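Local coordinates for L-lysine 6-monooxygenase (Pseudomonas syringae pv. tomato, PDB 5CQF), which probably hydroxylates the side-chain amine of L-lysine as an FAD- and NADP-dependent monooxygenase of siderophore biosynthesis, at residues 227-240 against 304-316. Numbering follows the deposited sequence.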
loop_
_atom_site.group_PDB
_atom_site.type_symbol
_atom_site.label_atom_id
_atom_site.label_comp_id
_atom_site.label_asym_id
_atom_site.label_seq_id
_atom_site.Cartn_x
_atom_site.Cartn_y
_atom_site.Cartn_z
ATOM N N ASP A 227 0.544 14.484 24.817
ATOM C CA ASP A 227 1.212 14.459 26.107
ATOM C C ASP A 227 1.578 13.022 26.425
ATOM O O ASP A 227 0.709 12.169 26.496
ATOM C CB ASP A 227 0.260 15.017 27.165
ATOM C CG ASP A 227 0.868 15.062 28.558
ATOM O OD1 ASP A 227 1.802 14.273 28.835
ATOM O OD2 ASP A 227 0.389 15.883 29.387
ATOM N N PRO A 228 2.863 12.750 26.648
ATOM C CA PRO A 228 3.284 11.350 26.771
ATOM C C PRO A 228 2.915 10.642 28.083
ATOM O O PRO A 228 3.121 9.429 28.233
ATOM C CB PRO A 228 4.823 11.426 26.623
ATOM C CG PRO A 228 5.127 12.836 26.236
ATOM C CD PRO A 228 4.010 13.668 26.780
ATOM N N ALA A 229 2.398 11.377 29.046
ATOM C CA ALA A 229 2.033 10.753 30.306
ATOM C C ALA A 229 0.531 10.486 30.424
ATOM O O ALA A 229 0.103 9.797 31.364
ATOM C CB ALA A 229 2.505 11.626 31.450
ATOM N N ILE A 230 -0.264 11.040 29.498
ATOM C CA ILE A 230 -1.717 10.815 29.478
ATOM C C ILE A 230 -2.048 9.330 29.349
ATOM O O ILE A 230 -1.435 8.601 28.548
ATOM C CB ILE A 230 -2.377 11.581 28.334
ATOM C CG1 ILE A 230 -2.591 13.020 28.731
ATOM C CG2 ILE A 230 -3.735 11.001 27.969
ATOM C CD1 ILE A 230 -3.290 13.834 27.660
ATOM N N GLU A 231 -3.014 8.892 30.140
ATOM C CA GLU A 231 -3.533 7.526 30.081
ATOM C C GLU A 231 -4.992 7.558 29.678
ATOM O O GLU A 231 -5.751 8.392 30.147
ATOM C CB GLU A 231 -3.354 6.834 31.436
ATOM C CG GLU A 231 -1.919 6.389 31.617
ATOM C CD GLU A 231 -1.546 6.056 33.042
ATOM O OE1 GLU A 231 -2.089 6.694 33.997
ATOM O OE2 GLU A 231 -0.668 5.164 33.184
ATOM N N VAL A 232 -5.378 6.678 28.778
ATOM C CA VAL A 232 -6.699 6.738 28.227
ATOM C C VAL A 232 -7.383 5.413 28.477
ATOM O O VAL A 232 -6.828 4.383 28.171
ATOM C CB VAL A 232 -6.657 7.018 26.728
ATOM C CG1 VAL A 232 -8.056 6.937 26.151
ATOM C CG2 VAL A 232 -6.067 8.380 26.458
ATOM N N HIS A 233 -8.591 5.459 29.027
ATOM C CA HIS A 233 -9.436 4.276 29.188
ATOM C C HIS A 233 -10.578 4.349 28.197
ATOM O O HIS A 233 -11.401 5.253 28.258
ATOM C CB HIS A 233 -9.968 4.218 30.611
ATOM C CG HIS A 233 -8.879 4.253 31.634
ATOM N ND1 HIS A 233 -8.320 3.112 32.161
ATOM C CD2 HIS A 233 -8.200 5.289 32.171
ATOM C CE1 HIS A 233 -7.363 3.445 33.006
ATOM N NE2 HIS A 233 -7.265 4.763 33.022
ATOM N N SER A 234 -10.602 3.375 27.296
ATOM C CA SER A 234 -11.427 3.367 26.134
ATOM C C SER A 234 -12.447 2.280 26.325
ATOM O O SER A 234 -12.108 1.093 26.328
ATOM C CB SER A 234 -10.544 3.093 24.899
ATOM O OG SER A 234 -11.293 2.986 23.704
ATOM N N VAL A 235 -13.703 2.698 26.488
ATOM C CA VAL A 235 -14.819 1.812 26.831
ATOM C C VAL A 235 -15.724 1.614 25.637
ATOM O O VAL A 235 -16.136 2.588 25.000
ATOM C CB VAL A 235 -15.650 2.389 27.978
ATOM C CG1 VAL A 235 -16.864 1.533 28.236
ATOM C CG2 VAL A 235 -14.813 2.482 29.258
ATOM N N HIS A 236 -16.030 0.347 25.345
ATOM C CA HIS A 236 -16.814 -0.044 24.170
ATOM C C HIS A 236 -18.015 -0.886 24.566
ATOM O O HIS A 236 -17.884 -1.809 25.382
ATOM C CB HIS A 236 -15.937 -0.857 23.240
ATOM C CG HIS A 236 -14.703 -0.128 22.819
ATOM N ND1 HIS A 236 -14.691 0.764 21.771
ATOM C CD2 HIS A 236 -13.450 -0.126 23.331
ATOM C CE1 HIS A 236 -13.478 1.271 21.642
ATOM N NE2 HIS A 236 -12.711 0.756 22.585
ATOM N N ARG A 237 -19.168 -0.581 23.985
ATOM C CA ARG A 237 -20.387 -1.353 24.240
ATOM C C ARG A 237 -20.240 -2.775 23.708
ATOM O O ARG A 237 -20.809 -3.704 24.258
ATOM C CB ARG A 237 -21.612 -0.703 23.589
ATOM C CG ARG A 237 -22.950 -1.365 23.948
ATOM C CD ARG A 237 -24.132 -0.568 23.379
ATOM N NE ARG A 237 -24.020 -0.462 21.913
ATOM C CZ ARG A 237 -24.623 -1.262 21.020
ATOM N NH1 ARG A 237 -25.453 -2.248 21.390
ATOM N NH2 ARG A 237 -24.399 -1.060 19.728
ATOM N N CYS A 238 -19.489 -2.922 22.627
ATOM C CA CYS A 238 -19.254 -4.216 22.022
ATOM C C CYS A 238 -17.733 -4.472 22.002
ATOM O O CYS A 238 -17.061 -4.199 22.997
ATOM C CB CYS A 238 -19.935 -4.266 20.628
ATOM S SG CYS A 238 -21.770 -4.221 20.664
ATOM N N ALA A 239 -17.185 -5.014 20.915
ATOM C CA ALA A 239 -15.726 -5.173 20.787
ATOM C C ALA A 239 -15.075 -3.833 20.533
ATOM O O ALA A 239 -15.736 -2.854 20.125
ATOM C CB ALA A 239 -15.356 -6.148 19.667
ATOM N N GLY A 240 -13.778 -3.774 20.793
ATOM C CA GLY A 240 -13.080 -2.498 20.664
ATOM C C GLY A 240 -12.795 -2.062 19.244
ATOM O O GLY A 240 -13.357 -2.559 18.277
ATOM N N GLY A 304 8.024 0.862 27.184
ATOM C CA GLY A 304 7.415 0.358 28.413
ATOM C C GLY A 304 6.086 0.999 28.746
ATOM O O GLY A 304 5.323 0.474 29.565
ATOM N N ARG A 305 5.802 2.146 28.142
ATOM C CA ARG A 305 4.531 2.814 28.374
ATOM C C ARG A 305 3.405 2.055 27.705
ATOM O O ARG A 305 3.373 1.957 26.495
ATOM C CB ARG A 305 4.582 4.242 27.838
ATOM C CG ARG A 305 5.396 5.164 28.723
ATOM C CD ARG A 305 5.652 6.512 28.080
ATOM N NE ARG A 305 6.494 6.360 26.894
ATOM C CZ ARG A 305 6.188 6.793 25.670
ATOM N NH1 ARG A 305 5.054 7.456 25.440
ATOM N NH2 ARG A 305 7.041 6.581 24.671
ATOM N N THR A 306 2.494 1.500 28.487
ATOM C CA THR A 306 1.234 0.981 27.944
ATOM C C THR A 306 0.125 1.911 28.437
ATOM O O THR A 306 -0.242 1.871 29.598
ATOM C CB THR A 306 1.000 -0.487 28.366
ATOM O OG1 THR A 306 1.207 -0.628 29.784
ATOM C CG2 THR A 306 1.977 -1.444 27.602
ATOM N N ARG A 307 -0.368 2.782 27.553
ATOM C CA ARG A 307 -1.147 3.963 27.965
ATOM C C ARG A 307 -2.588 4.020 27.457
ATOM O O ARG A 307 -3.302 4.982 27.753
ATOM C CB ARG A 307 -0.456 5.222 27.470
ATOM C CG ARG A 307 0.855 5.494 28.144
ATOM C CD ARG A 307 1.345 6.899 27.860
ATOM N NE ARG A 307 1.600 7.247 26.446
ATOM C CZ ARG A 307 0.997 8.228 25.767
ATOM N NH1 ARG A 307 1.381 8.495 24.528
ATOM N NH2 ARG A 307 0.019 8.954 26.310
ATOM N N LEU A 308 -2.983 3.023 26.671
ATOM C CA LEU A 308 -4.341 2.859 26.229
ATOM C C LEU A 308 -4.878 1.573 26.837
ATOM O O LEU A 308 -4.304 0.517 26.628
ATOM C CB LEU A 308 -4.380 2.755 24.710
ATOM C CG LEU A 308 -5.770 2.459 24.138
ATOM C CD1 LEU A 308 -6.723 3.611 24.433
ATOM C CD2 LEU A 308 -5.710 2.185 22.640
ATOM N N HIS A 309 -5.977 1.665 27.589
ATOM C CA HIS A 309 -6.606 0.500 28.210
ATOM C C HIS A 309 -7.984 0.301 27.591
ATOM O O HIS A 309 -8.806 1.235 27.565
ATOM C CB HIS A 309 -6.740 0.728 29.699
ATOM C CG HIS A 309 -5.450 1.107 30.359
ATOM N ND1 HIS A 309 -4.565 0.174 30.857
ATOM C CD2 HIS A 309 -4.882 2.315 30.571
ATOM C CE1 HIS A 309 -3.515 0.791 31.360
ATOM N NE2 HIS A 309 -3.686 2.091 31.201
ATOM N N THR A 310 -8.242 -0.908 27.106
ATOM C CA THR A 310 -9.495 -1.212 26.424
ATOM C C THR A 310 -10.465 -2.047 27.298
ATOM O O THR A 310 -10.043 -2.992 27.931
ATOM C CB THR A 310 -9.153 -1.917 25.114
ATOM O OG1 THR A 310 -8.518 -0.965 24.256
ATOM C CG2 THR A 310 -10.385 -2.413 24.420
ATOM N N TYR A 311 -11.747 -1.691 27.346
ATOM C CA TYR A 311 -12.749 -2.489 28.072
ATOM C C TYR A 311 -13.869 -2.782 27.100
ATOM O O TYR A 311 -14.670 -1.899 26.799
ATOM C CB TYR A 311 -13.282 -1.759 29.326
ATOM C CG TYR A 311 -12.164 -1.188 30.168
ATOM C CD1 TYR A 311 -11.497 -0.048 29.769
ATOM C CD2 TYR A 311 -11.735 -1.823 31.331
ATOM C CE1 TYR A 311 -10.451 0.458 30.496
ATOM C CE2 TYR A 311 -10.688 -1.301 32.087
ATOM C CZ TYR A 311 -10.051 -0.152 31.642
ATOM O OH TYR A 311 -9.009 0.388 32.328
ATOM N N ALA A 312 -13.913 -4.013 26.586
ATOM C CA ALA A 312 -14.983 -4.407 25.678
ATOM C C ALA A 312 -16.277 -4.803 26.425
ATOM O O ALA A 312 -16.310 -4.958 27.622
ATOM C CB ALA A 312 -14.505 -5.542 24.786
ATOM N N TYR A 313 -17.366 -4.904 25.685
ATOM C CA TYR A 313 -18.632 -5.425 26.200
ATOM C C TYR A 313 -19.032 -4.745 27.473
ATOM O O TYR A 313 -19.615 -5.388 28.334
ATOM C CB TYR A 313 -18.542 -6.953 26.426
ATOM C CG TYR A 313 -17.837 -7.678 25.291
ATOM C CD1 TYR A 313 -18.274 -7.535 23.977
ATOM C CD2 TYR A 313 -16.725 -8.488 25.535
ATOM C CE1 TYR A 313 -17.629 -8.169 22.940
ATOM C CE2 TYR A 313 -16.075 -9.130 24.504
ATOM C CZ TYR A 313 -16.515 -8.960 23.204
ATOM O OH TYR A 313 -15.855 -9.600 22.171
ATOM N N SER A 314 -18.772 -3.440 27.568
ATOM C CA SER A 314 -18.959 -2.696 28.802
ATOM C C SER A 314 -19.849 -1.480 28.688
ATOM O O SER A 314 -19.881 -0.808 27.641
ATOM C CB SER A 314 -17.618 -2.248 29.357
ATOM O OG SER A 314 -16.828 -3.381 29.646
ATOM N N VAL A 315 -20.559 -1.193 29.789
ATOM C CA VAL A 315 -21.287 0.040 29.924
ATOM C C VAL A 315 -20.864 0.717 31.198
ATOM O O VAL A 315 -20.314 0.094 32.093
ATOM C CB VAL A 315 -22.825 -0.141 29.952
ATOM C CG1 VAL A 315 -23.341 -0.667 28.619
ATOM C CG2 VAL A 315 -23.262 -1.040 31.096
ATOM N N ILE A 316 -21.110 2.015 31.250
ATOM C CA ILE A 316 -20.933 2.785 32.456
ATOM C C ILE A 316 -22.240 2.665 33.215
ATOM O O ILE A 316 -23.297 3.094 32.734
ATOM C CB ILE A 316 -20.621 4.257 32.139
ATOM C CG1 ILE A 316 -19.313 4.325 31.351
ATOM C CG2 ILE A 316 -20.555 5.081 33.423
ATOM C CD1 ILE A 316 -18.705 5.707 31.252
#
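Arg307 reaches back from just before strand 308-311 to the turn at 227-230. Its chain turns at the CG-CD bond (chi3 -61°), which brings one face of the guanidinium against Pro228 O, 3.1 Å above its plane, and leaves NH2 to give a hydrogen bond to Ile230 O at 2.7 Å. That second carbonyl lies in the guanidinium plane and is met on a lone pair. NE forms a salt bridge with Asp300 and NH1 bonds to Val224 O, so three backbone or carboxylate partners fix the rotation of the guanidinium. From here the two chains run parallel, 231-235 beside 308-311, with axes 4.8 Å apart at 17°. Val232 N donates to Arg307 O at 2.9 Å, and the ladder continues through His309, Ser234 and Tyr311 to His236 N. Within the chain 308-311 is one of the two outermost strands of a parallel sheet, consistent with the Rossmann-like NADPH-binding domain of these flavin monooxygenases. On the face bearing Tyr311, its OH hydrogen-bonds His233 ND1 at 2.8 Å, at the imidazole edge. The His309 ring lies nearly parallel to that of His233 (planes at 14°) but slid aside, with little overlap. Val235 spreads its two methyls, CG2 against Tyr311 CD1 at 4.2 Å and CG1 against Ser314 CB at 4.0 Å. Beyond the strands, His236 O accepts from Ser314 N and Cys238 O from Tyr313 N, while the Tyr313 ring packs edge-to-face with Trp276 of a second subunit.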